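Local coordinates for protein nucleoporin NUP170 (Chaetomium thermophilum, PDB 5HAX) that probably serves as a scaffold nucleoporin of the nuclear pore complex, combining a beta-propeller with a helical region, at residues T165-H170 against S210-K215; D184-L189 against I197-Y202; L241-S246 against L296-A301; R318-A323 against L344-F349. All blocks are in the same frame, centred on the assembly; numbering follows the deposited sequence.

Contact 1 of 4, residues T165-H170 against S210-K215; sequences TRMSVH and SSRCGK
V169 turns CG1 anti to its carbonyl carbon (chi1 -78°), and C213 sets SG anti to its backbone N (chi1 -176°). These torsions bring V169 CG1 to 3.7 Å from C213 SG. The two residues lie on the last strands of adjacent beta-propeller blades, 159-170 and 213-217, which run roughly parallel and share no hydrogen bond here. V169 points toward 210-215. Its CG1 also lies close over the C213 backbone, 3.2 Å from C213 O, while CG2 meets K215 CB. M167 CB rests 4.1 Å from C213 CB, and its extended chain carries on to Y202 and F127. T165 closes an ST turn by accepting from M167 N through OG1. At the other end R166 and R212 cross, with guanidinium planes 72° apart and R166 NH1 4.1 Å from R212 NH2. Each has its own partner: R166 makes a salt bridge to an acidic side chain of the chain of another protein, and R212 NE bonds to Q204 O. K215 NZ bonds to R171 O. S211 OG donates to C213 O from above the carbonyl plane. A water lies 3.1 Å from C213 O and 2.8 Å from S168 O.

Contact 2 of 4, residues D184-L189 against I197-Y202; sequences DGRIFL and IHEIFY
The hairpin of strands 187-190 and 198-202 brings L189 against H198 as an antiparallel hydrogen-bonded pair. L189 N donates to H198 O (2.8 Å), and H198 N donates back to L189 O. I200 N adds a bond to I187 O. F188 and E199 form the non-hydrogen-bonded pair between them. On their face R186 grips the E199 carboxylate side-on. R186 NE donates a hydrogen bond to E199 OE2 and R186 NH2 one to the syn lone pair of E199 OE1, both 2.8 Å. The two groups are nearly coplanar, with planes 28° apart. A bend in the arginine chain (chi3 72°) turns the guanidinium back over the strand, while E199 reaches it fully extended. F188 lies alongside E199 and puts CZ over one guanidinium face, 3.6 Å above the plane. H218 NE2 is a second partner of E199 OE1, and K261 O of R186 NH2, which helps fix the rotation of both groups.

These are the two middle strands of a four-stranded beta-propeller blade. Its other face, with I187, L189 and I200, packs on strand 142-151 of the preceding blade. There L189 CD1 meets I200 CD1 at 3.7 Å, and I187 CD1 touches Y202 CE2 at 3.9 Å. One water joins I187 N, E199 OE2 and I200 O. Another accepts a hydrogen bond from Y202 OH and donates one to G185 O. The backbone angles of G185 leave no room for a CB beside the carbonyl O of D184, so glycine suits the position. Y202 OH also accepts from K123 N.

Contact 3 of 4, residues L241-S246 against L296-A301; sequences LLYSLS and LSPIPA
Apolar side chains carry this contact, and L296 and L245 form its tightest part. L296 has CG anti to its carbonyl carbon (chi1 -56°) and an extended end, which drives CD1 in to 3.7 Å from L245 CB. L296 CG lies 3.9 Å from the same carbon, and L296 CD2 meets L245 CD1 at 4.1 Å. The two leucines thus touch along their branches and cross at a slant. L296 CD1 also comes within 4.3 Å of Y243 CB. Cutting L296 back to an alanine would remove CG and both methyls and would probably leave a gap beside L245 CB and weaken the packing on Y243.

The second apolar pair is aromatic and proline. P298 CG approaches Y243 CD2 at 4.0 Å, and P298 CB is equally far from Y243 CE2. The ring and the proline run alongside in opposite senses. Y243 also packs on H308 and L309 of strand 307-313, and P298 touches Y234.

Polar bonds do not cross between the segments. Strands 241-246 and 296-298 run antiparallel, but their axes stay 8.5 Å apart. Strand 241-246 is bonded within its own sheet: L242 and S244 to 251-255, L245 to 230-236. Strand 293-298 belongs to the next sheet, beside 307-313. The chain beyond P298 is tied to the loop between strands 230-236 and 241-246 by two bonds, I299 O with R239 NH1 and A301 N with T238 OG1.

Two neighbouring sheets pressed face to face through leucines, a tyrosine and a proline, with no shared backbone bonds, form the interface between consecutive blades of a beta-propeller.

Contact 4 of 4, residues R318-A323 against L344-F349; sequences RLFLSA and LQFVKF
A classic beta bulge breaks the regular pairing: Q345 and F346 both face F320. F320 O accepts from Q345 N (3.1 Å) and, weakly, from F346 N. F320 N donates to F346 O at 2.8 Å. The register shifts by one residue here, and L321 falls opposite L344. Before the bulge, R318 and K348 make a regular hydrogen-bonded pair.

The F320 and F346 rings run alongside each other at an oblique 52°, centroids 5.7 Å apart. F320 CD2 comes to the rim of the F346 ring, 3.6 Å from F346 CD1. F320 CE2 reaches K348 CB. Truncation of F320 to an alanine would remove its ring carbons from the F346 ring edge and would probably leave that ring freer to turn.

K348 CG covers one face of the R318 guanidinium, 3.7 Å from NH1. Both charges converge on E427, which bridges to R318 NH1 and K348 NZ. Y38 and Y425 add cation-pi contacts to K348. A water accepts from R318 NE and donates to K348 O.

On the other side of the sheet, L319, L344 and V347 pack together. L319 CB meets L344 CD1 at 3.7 Å, and L319 CD2 lies 4.0 Å from V347 CG2. L344 has CG anti to its backbone N (chi1 170°), which swings CD1 under strand 318-324. At the far end Q345 NE2 makes a weak bond to S322 OG.

Strand 341-348 also pairs with the short parallel strand 33-35, so this bulged pair sits in the outer part of a beta-propeller blade to which a segment from near the N-terminus adds a strand.

In the fold
The four contacts step round the propeller from blade to blade. The 210-215 segment of contact 1 lies in the same sheet as contact 2. The two contacts have centres 12 Å apart, and G214 O is probably hydrogen-bonded to F201 N (2.8 Å). Contact 2 touches contact 3 across the next blade interface, where F188 CG packs on L242 CD2 at 3.8 Å. Contacts 3 and 4 are 13 Å apart between centres and reach a common sheet. I299 CD1 meets F320 CD1 there at 3.9 Å. Contacts 1 and 4 do not touch, and their centres are 41 Å apart. A glycerol, probably from the crystallisation liquor, lies about 4 Å from the side chain of H198.

Contact 1 of 4, residues T165-H170 against S210-K215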
# COMPACT_ATOMS: atom_id res chain seq x y z
N THR A 165 21.46 24.62 0.99
CA THR A 165 22.21 23.77 1.91
C THR A 165 23.72 23.92 1.81
O THR A 165 24.42 23.48 2.73
CB THR A 165 21.87 22.29 1.67
OG1 THR A 165 22.36 21.88 0.39
CG2 THR A 165 20.36 22.07 1.74
N ARG A 166 24.26 24.52 0.75
CA ARG A 166 25.69 24.54 0.46
C ARG A 166 26.25 23.14 0.26
O ARG A 166 27.48 22.97 0.24
CB ARG A 166 26.48 25.26 1.57
CG ARG A 166 25.97 26.65 1.92
CD ARG A 166 26.85 27.28 2.99
NE ARG A 166 26.18 28.38 3.68
CZ ARG A 166 26.56 28.86 4.86
NH1 ARG A 166 27.60 28.34 5.50
NH2 ARG A 166 25.90 29.87 5.42
N MET A 167 25.39 22.14 0.11
CA MET A 167 25.81 20.75 -0.05
C MET A 167 25.76 20.38 -1.53
O MET A 167 24.69 20.39 -2.14
CB MET A 167 24.91 19.82 0.76
CG MET A 167 24.99 20.03 2.27
SD MET A 167 23.80 19.02 3.17
CE MET A 167 24.21 19.45 4.86
N SER A 168 26.92 20.07 -2.10
CA SER A 168 27.01 19.66 -3.49
C SER A 168 28.36 19.02 -3.73
O SER A 168 29.32 19.25 -3.00
CB SER A 168 26.80 20.85 -4.44
OG SER A 168 27.92 21.73 -4.40
N VAL A 169 28.42 18.19 -4.78
CA VAL A 169 29.65 17.50 -5.16
C VAL A 169 29.71 17.42 -6.68
O VAL A 169 28.68 17.29 -7.36
CB VAL A 169 29.75 16.09 -4.55
CG1 VAL A 169 30.17 16.16 -3.09
CG2 VAL A 169 28.43 15.34 -4.71
N HIS A 170 30.92 17.49 -7.21
CA HIS A 170 31.12 17.30 -8.64
C HIS A 170 30.76 15.88 -9.03
O HIS A 170 31.07 14.92 -8.32
CB HIS A 170 32.58 17.61 -9.01
CG HIS A 170 32.97 19.03 -8.78
ND1 HIS A 170 34.19 19.40 -8.26
CD2 HIS A 170 32.29 20.19 -9.00
CE1 HIS A 170 34.25 20.72 -8.17
NE2 HIS A 170 33.11 21.22 -8.61
N SER A 210 37.51 17.51 6.05
CA SER A 210 36.39 16.85 5.40
C SER A 210 35.31 17.88 5.10
O SER A 210 34.98 18.71 5.95
CB SER A 210 35.82 15.73 6.27
OG SER A 210 34.84 14.98 5.58
N SER A 211 34.76 17.81 3.89
CA SER A 211 33.72 18.73 3.46
C SER A 211 32.35 18.30 3.99
O SER A 211 32.17 17.18 4.49
CB SER A 211 33.68 18.81 1.93
OG SER A 211 33.64 17.52 1.36
N ARG A 212 31.38 19.21 3.88
CA ARG A 212 30.02 18.91 4.32
C ARG A 212 29.34 17.86 3.46
O ARG A 212 28.35 17.27 3.90
CB ARG A 212 29.17 20.18 4.31
CG ARG A 212 29.11 20.92 5.64
CD ARG A 212 27.78 21.65 5.77
NE ARG A 212 27.73 22.51 6.94
CZ ARG A 212 28.07 23.80 6.95
NH1 ARG A 212 27.99 24.50 8.07
NH2 ARG A 212 28.49 24.39 5.84
N CYS A 213 29.82 17.63 2.24
CA CYS A 213 29.16 16.73 1.30
C CYS A 213 30.21 15.99 0.49
O CYS A 213 31.12 16.61 -0.06
CB CYS A 213 28.22 17.50 0.37
SG CYS A 213 27.26 16.44 -0.75
N GLY A 214 30.08 14.66 0.43
CA GLY A 214 31.04 13.83 -0.28
C GLY A 214 30.34 12.79 -1.13
O GLY A 214 29.14 12.55 -1.01
N LYS A 215 31.14 12.15 -1.99
CA LYS A 215 30.66 11.15 -2.92
C LYS A 215 31.71 10.06 -3.06
O LYS A 215 32.91 10.35 -3.11
CB LYS A 215 30.37 11.77 -4.29
CG LYS A 215 29.81 10.81 -5.33
CD LYS A 215 29.53 11.53 -6.63
CE LYS A 215 28.98 10.59 -7.69
NZ LYS A 215 28.69 11.29 -8.97
O HOH W 1 31.83 19.10 -1.71

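Contact 2 of 4, residues D184-L189 against I197-Y202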
# COMPACT_ATOMS: atom_id res chain seq x y z
N ASP A 184 16.57 5.94 6.07
CA ASP A 184 17.49 6.69 6.93
C ASP A 184 18.16 7.86 6.21
O ASP A 184 19.04 8.50 6.80
CB ASP A 184 18.57 5.74 7.47
CG ASP A 184 17.99 4.60 8.28
OD1 ASP A 184 17.01 4.83 9.02
OD2 ASP A 184 18.51 3.47 8.18
N GLY A 185 17.78 8.14 4.97
CA GLY A 185 18.32 9.28 4.25
C GLY A 185 19.55 9.00 3.41
O GLY A 185 20.14 9.95 2.89
N ARG A 186 19.95 7.74 3.27
CA ARG A 186 21.07 7.43 2.39
C ARG A 186 20.67 7.62 0.94
O ARG A 186 19.56 7.26 0.54
CB ARG A 186 21.54 5.99 2.62
CG ARG A 186 22.01 5.71 4.04
CD ARG A 186 22.55 4.29 4.18
NE ARG A 186 23.83 4.12 3.51
CZ ARG A 186 24.56 3.00 3.55
NH1 ARG A 186 24.13 1.95 4.24
NH2 ARG A 186 25.72 2.94 2.91
N ILE A 187 21.58 8.20 0.14
CA ILE A 187 21.31 8.57 -1.24
C ILE A 187 22.25 7.78 -2.15
O ILE A 187 23.47 7.91 -2.05
CB ILE A 187 21.50 10.08 -1.46
CG1 ILE A 187 20.54 10.88 -0.57
CG2 ILE A 187 21.29 10.44 -2.93
CD1 ILE A 187 20.81 12.37 -0.55
N PHE A 188 21.67 6.97 -3.04
CA PHE A 188 22.42 6.16 -3.99
C PHE A 188 22.16 6.62 -5.42
O PHE A 188 21.05 7.03 -5.76
CB PHE A 188 22.05 4.68 -3.85
CG PHE A 188 22.45 4.07 -2.53
CD1 PHE A 188 23.77 3.76 -2.26
CD2 PHE A 188 21.50 3.80 -1.56
CE1 PHE A 188 24.14 3.20 -1.05
CE2 PHE A 188 21.86 3.24 -0.34
CZ PHE A 188 23.19 2.94 -0.09
N LEU A 189 23.20 6.52 -6.26
CA LEU A 189 23.17 7.03 -7.63
C LEU A 189 23.65 5.99 -8.62
O LEU A 189 24.53 5.18 -8.32
CB LEU A 189 24.05 8.28 -7.78
CG LEU A 189 23.93 9.39 -6.74
CD1 LEU A 189 25.03 10.42 -6.99
CD2 LEU A 189 22.56 10.05 -6.79
N ILE A 197 27.66 1.97 -8.72
CA ILE A 197 26.73 2.61 -7.79
C ILE A 197 27.52 3.53 -6.88
O ILE A 197 28.49 3.09 -6.24
CB ILE A 197 25.94 1.56 -6.98
CG1 ILE A 197 24.95 0.85 -7.91
CG2 ILE A 197 25.18 2.23 -5.83
CD1 ILE A 197 24.25 -0.32 -7.29
N HIS A 198 27.11 4.79 -6.82
CA HIS A 198 27.72 5.79 -5.95
C HIS A 198 26.77 6.12 -4.81
O HIS A 198 25.56 5.87 -4.88
CB HIS A 198 28.05 7.06 -6.73
CG HIS A 198 29.00 6.86 -7.87
ND1 HIS A 198 28.59 6.40 -9.10
CD2 HIS A 198 30.34 7.05 -7.96
CE1 HIS A 198 29.64 6.32 -9.91
NE2 HIS A 198 30.71 6.71 -9.24
N GLU A 199 27.34 6.68 -3.75
CA GLU A 199 26.57 7.15 -2.61
C GLU A 199 27.03 8.56 -2.26
O GLU A 199 28.22 8.86 -2.31
CB GLU A 199 26.73 6.23 -1.39
CG GLU A 199 25.98 6.71 -0.15
CD GLU A 199 25.94 5.69 0.97
OE1 GLU A 199 26.62 4.65 0.86
OE2 GLU A 199 25.22 5.92 1.96
N ILE A 200 26.07 9.42 -1.92
CA ILE A 200 26.35 10.78 -1.47
C ILE A 200 26.23 10.81 0.04
O ILE A 200 25.20 10.43 0.60
CB ILE A 200 25.40 11.80 -2.13
CG1 ILE A 200 25.68 11.87 -3.63
CG2 ILE A 200 25.57 13.18 -1.47
CD1 ILE A 200 24.94 12.97 -4.35
N PHE A 201 27.29 11.27 0.70
CA PHE A 201 27.30 11.52 2.14
C PHE A 201 27.17 13.01 2.39
O PHE A 201 27.64 13.83 1.60
CB PHE A 201 28.59 11.00 2.78
CG PHE A 201 28.85 9.55 2.54
CD1 PHE A 201 28.28 8.58 3.35
CD2 PHE A 201 29.67 9.14 1.51
CE1 PHE A 201 28.53 7.24 3.14
CE2 PHE A 201 29.92 7.80 1.28
CZ PHE A 201 29.35 6.85 2.10
N TYR A 202 26.53 13.36 3.50
CA TYR A 202 26.50 14.75 3.92
C TYR A 202 26.30 14.83 5.42
O TYR A 202 25.69 13.95 6.03
CB TYR A 202 25.42 15.56 3.17
CG TYR A 202 23.99 15.13 3.43
CD1 TYR A 202 23.25 15.70 4.47
CD2 TYR A 202 23.37 14.19 2.63
CE1 TYR A 202 21.94 15.33 4.70
CE2 TYR A 202 22.05 13.81 2.85
CZ TYR A 202 21.35 14.38 3.89
OH TYR A 202 20.05 14.01 4.12
O HOH W 2 19.04 12.15 2.53
O HOH W 3 24.10 8.49 1.95

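Contact 3 of 4, residues L241-S246 against L296-A301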
# COMPACT_ATOMS: atom_id res chain seq x y z
N LEU A 241 18.59 -3.93 1.60
CA LEU A 241 19.09 -4.32 0.29
C LEU A 241 18.89 -3.20 -0.72
O LEU A 241 18.02 -2.34 -0.57
CB LEU A 241 18.41 -5.59 -0.21
CG LEU A 241 18.64 -6.87 0.60
CD1 LEU A 241 17.89 -8.03 -0.02
CD2 LEU A 241 20.13 -7.19 0.71
N LEU A 242 19.73 -3.24 -1.75
CA LEU A 242 19.65 -2.36 -2.91
C LEU A 242 19.83 -3.22 -4.15
O LEU A 242 20.75 -4.04 -4.20
CB LEU A 242 20.73 -1.27 -2.84
CG LEU A 242 20.82 -0.26 -3.99
CD1 LEU A 242 19.61 0.66 -4.00
CD2 LEU A 242 22.10 0.54 -3.88
N TYR A 243 18.94 -3.05 -5.13
CA TYR A 243 18.98 -3.81 -6.37
C TYR A 243 19.24 -2.88 -7.55
O TYR A 243 18.73 -1.75 -7.58
CB TYR A 243 17.66 -4.55 -6.63
CG TYR A 243 17.20 -5.48 -5.53
CD1 TYR A 243 17.68 -6.78 -5.46
CD2 TYR A 243 16.26 -5.07 -4.59
CE1 TYR A 243 17.26 -7.64 -4.46
CE2 TYR A 243 15.83 -5.93 -3.60
CZ TYR A 243 16.33 -7.21 -3.54
OH TYR A 243 15.90 -8.07 -2.55
N SER A 244 20.02 -3.36 -8.52
CA SER A 244 20.18 -2.67 -9.80
C SER A 244 19.80 -3.61 -10.93
O SER A 244 20.02 -4.83 -10.86
CB SER A 244 21.62 -2.18 -10.00
OG SER A 244 22.48 -3.23 -10.42
N LEU A 245 19.21 -3.04 -11.98
CA LEU A 245 18.90 -3.74 -13.22
C LEU A 245 19.72 -3.12 -14.34
O LEU A 245 19.76 -1.89 -14.47
CB LEU A 245 17.41 -3.64 -13.54
CG LEU A 245 16.94 -4.33 -14.83
CD1 LEU A 245 17.12 -5.83 -14.73
CD2 LEU A 245 15.48 -3.99 -15.11
N SER A 246 20.39 -3.96 -15.12
CA SER A 246 21.24 -3.49 -16.20
C SER A 246 20.54 -3.62 -17.55
O SER A 246 19.47 -4.23 -17.67
CB SER A 246 22.57 -4.26 -16.22
OG SER A 246 22.48 -5.42 -17.03
N LEU A 296 12.21 -3.98 -12.29
CA LEU A 296 12.21 -4.75 -11.06
C LEU A 296 11.26 -4.10 -10.06
O LEU A 296 10.89 -2.93 -10.19
CB LEU A 296 13.61 -4.84 -10.44
CG LEU A 296 14.72 -5.41 -11.32
CD1 LEU A 296 16.04 -5.42 -10.56
CD2 LEU A 296 14.38 -6.81 -11.83
N SER A 297 10.86 -4.88 -9.06
CA SER A 297 10.04 -4.38 -7.96
C SER A 297 10.36 -5.16 -6.70
O SER A 297 10.04 -6.35 -6.61
CB SER A 297 8.56 -4.48 -8.29
OG SER A 297 7.78 -3.79 -7.32
N PRO A 298 11.01 -4.55 -5.70
CA PRO A 298 11.31 -5.29 -4.47
C PRO A 298 10.05 -5.71 -3.73
O PRO A 298 9.03 -5.02 -3.76
CB PRO A 298 12.13 -4.29 -3.64
CG PRO A 298 12.65 -3.30 -4.64
CD PRO A 298 11.58 -3.20 -5.68
N ILE A 299 10.13 -6.86 -3.08
CA ILE A 299 9.08 -7.38 -2.22
C ILE A 299 9.60 -7.35 -0.79
O ILE A 299 10.60 -8.00 -0.49
CB ILE A 299 8.67 -8.81 -2.63
CG1 ILE A 299 8.16 -8.81 -4.08
CG2 ILE A 299 7.60 -9.34 -1.68
CD1 ILE A 299 7.95 -10.19 -4.66
N PRO A 300 8.97 -6.60 0.12
CA PRO A 300 9.53 -6.44 1.46
C PRO A 300 9.37 -7.69 2.31
O PRO A 300 8.53 -8.55 2.06
CB PRO A 300 8.73 -5.27 2.04
CG PRO A 300 7.42 -5.35 1.35
CD PRO A 300 7.71 -5.85 -0.04
N ALA A 301 10.20 -7.78 3.35
CA ALA A 301 10.17 -8.93 4.24
C ALA A 301 8.86 -9.02 5.01
O ALA A 301 8.46 -10.12 5.42
CB ALA A 301 11.35 -8.88 5.22

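Contact 4 of 4, residues R318-A323 against L344-F349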
# COMPACT_ATOMS: atom_id res chain seq x y z
N ARG A 318 5.85 -12.05 -15.29
CA ARG A 318 6.30 -11.62 -13.98
C ARG A 318 7.12 -12.75 -13.37
O ARG A 318 6.58 -13.82 -13.05
CB ARG A 318 5.12 -11.24 -13.09
CG ARG A 318 4.59 -9.84 -13.34
CD ARG A 318 3.29 -9.59 -12.58
NE ARG A 318 2.13 -10.12 -13.30
CZ ARG A 318 0.92 -10.24 -12.77
NH1 ARG A 318 -0.08 -10.73 -13.51
NH2 ARG A 318 0.69 -9.87 -11.52
N LEU A 319 8.43 -12.52 -13.22
CA LEU A 319 9.35 -13.49 -12.63
C LEU A 319 9.52 -13.16 -11.15
O LEU A 319 9.96 -12.06 -10.81
CB LEU A 319 10.70 -13.45 -13.35
CG LEU A 319 10.69 -13.37 -14.87
CD1 LEU A 319 12.11 -13.25 -15.40
CD2 LEU A 319 9.98 -14.57 -15.48
N PHE A 320 9.20 -14.12 -10.29
CA PHE A 320 9.32 -13.94 -8.85
C PHE A 320 10.53 -14.73 -8.35
O PHE A 320 10.57 -15.96 -8.48
CB PHE A 320 8.04 -14.40 -8.14
CG PHE A 320 6.88 -13.48 -8.37
CD1 PHE A 320 6.61 -12.46 -7.47
CD2 PHE A 320 6.07 -13.62 -9.48
CE1 PHE A 320 5.54 -11.60 -7.68
CE2 PHE A 320 5.01 -12.77 -9.70
CZ PHE A 320 4.74 -11.75 -8.79
N LEU A 321 11.49 -14.01 -7.78
CA LEU A 321 12.77 -14.59 -7.38
C LEU A 321 12.89 -14.62 -5.86
O LEU A 321 12.58 -13.63 -5.18
CB LEU A 321 13.94 -13.81 -7.96
CG LEU A 321 14.00 -13.77 -9.48
CD1 LEU A 321 13.53 -12.41 -9.98
CD2 LEU A 321 15.40 -14.08 -9.98
N SER A 322 13.35 -15.75 -5.35
CA SER A 322 13.73 -15.88 -3.96
C SER A 322 15.20 -15.53 -3.80
O SER A 322 15.97 -15.48 -4.76
CB SER A 322 13.48 -17.30 -3.46
OG SER A 322 14.33 -18.22 -4.13
N ALA A 323 15.59 -15.28 -2.55
CA ALA A 323 16.99 -15.12 -2.19
C ALA A 323 17.19 -15.74 -0.82
O ALA A 323 16.30 -15.68 0.04
CB ALA A 323 17.40 -13.64 -2.17
N LEU A 344 15.17 -17.92 -9.64
CA LEU A 344 13.82 -17.78 -10.18
C LEU A 344 12.99 -18.99 -9.77
O LEU A 344 13.28 -20.12 -10.17
CB LEU A 344 13.87 -17.64 -11.70
CG LEU A 344 12.52 -17.72 -12.41
CD1 LEU A 344 11.52 -16.74 -11.80
CD2 LEU A 344 12.68 -17.46 -13.90
N GLN A 345 11.94 -18.75 -8.99
CA GLN A 345 11.12 -19.80 -8.40
C GLN A 345 9.74 -19.92 -9.02
O GLN A 345 9.27 -21.03 -9.25
CB GLN A 345 10.95 -19.55 -6.89
CG GLN A 345 12.22 -19.69 -6.07
CD GLN A 345 12.59 -21.13 -5.80
OE1 GLN A 345 12.08 -22.05 -6.44
NE2 GLN A 345 13.47 -21.35 -4.83
N PHE A 346 9.08 -18.79 -9.30
CA PHE A 346 7.68 -18.78 -9.70
C PHE A 346 7.47 -17.76 -10.81
O PHE A 346 8.08 -16.68 -10.79
CB PHE A 346 6.78 -18.47 -8.50
CG PHE A 346 5.34 -18.24 -8.86
CD1 PHE A 346 4.85 -16.96 -9.03
CD2 PHE A 346 4.48 -19.31 -9.02
CE1 PHE A 346 3.53 -16.75 -9.36
CE2 PHE A 346 3.16 -19.11 -9.35
CZ PHE A 346 2.68 -17.82 -9.53
N VAL A 347 6.60 -18.09 -11.76
CA VAL A 347 6.30 -17.21 -12.89
C VAL A 347 4.79 -17.05 -12.99
O VAL A 347 4.05 -18.04 -13.03
CB VAL A 347 6.85 -17.78 -14.22
CG1 VAL A 347 6.52 -16.84 -15.38
CG2 VAL A 347 8.35 -18.01 -14.13
N LYS A 348 4.33 -15.80 -13.06
CA LYS A 348 2.95 -15.48 -13.41
C LYS A 348 2.92 -15.07 -14.88
O LYS A 348 3.46 -14.01 -15.24
CB LYS A 348 2.39 -14.38 -12.51
CG LYS A 348 0.88 -14.16 -12.68
CD LYS A 348 0.07 -15.37 -12.19
CE LYS A 348 -1.37 -15.35 -12.70
NZ LYS A 348 -2.27 -14.54 -11.84
N PHE A 349 2.31 -15.90 -15.71
CA PHE A 349 2.24 -15.62 -17.14
C PHE A 349 1.12 -14.64 -17.45
O PHE A 349 0.19 -14.46 -16.66
CB PHE A 349 2.04 -16.92 -17.92
CG PHE A 349 3.28 -17.78 -17.99
CD1 PHE A 349 4.26 -17.51 -18.93
CD2 PHE A 349 3.45 -18.85 -17.13
CE1 PHE A 349 5.40 -18.29 -19.00
CE2 PHE A 349 4.58 -19.64 -17.21
CZ PHE A 349 5.56 -19.36 -18.14
O HOH W 4 2.18 -11.53 -15.76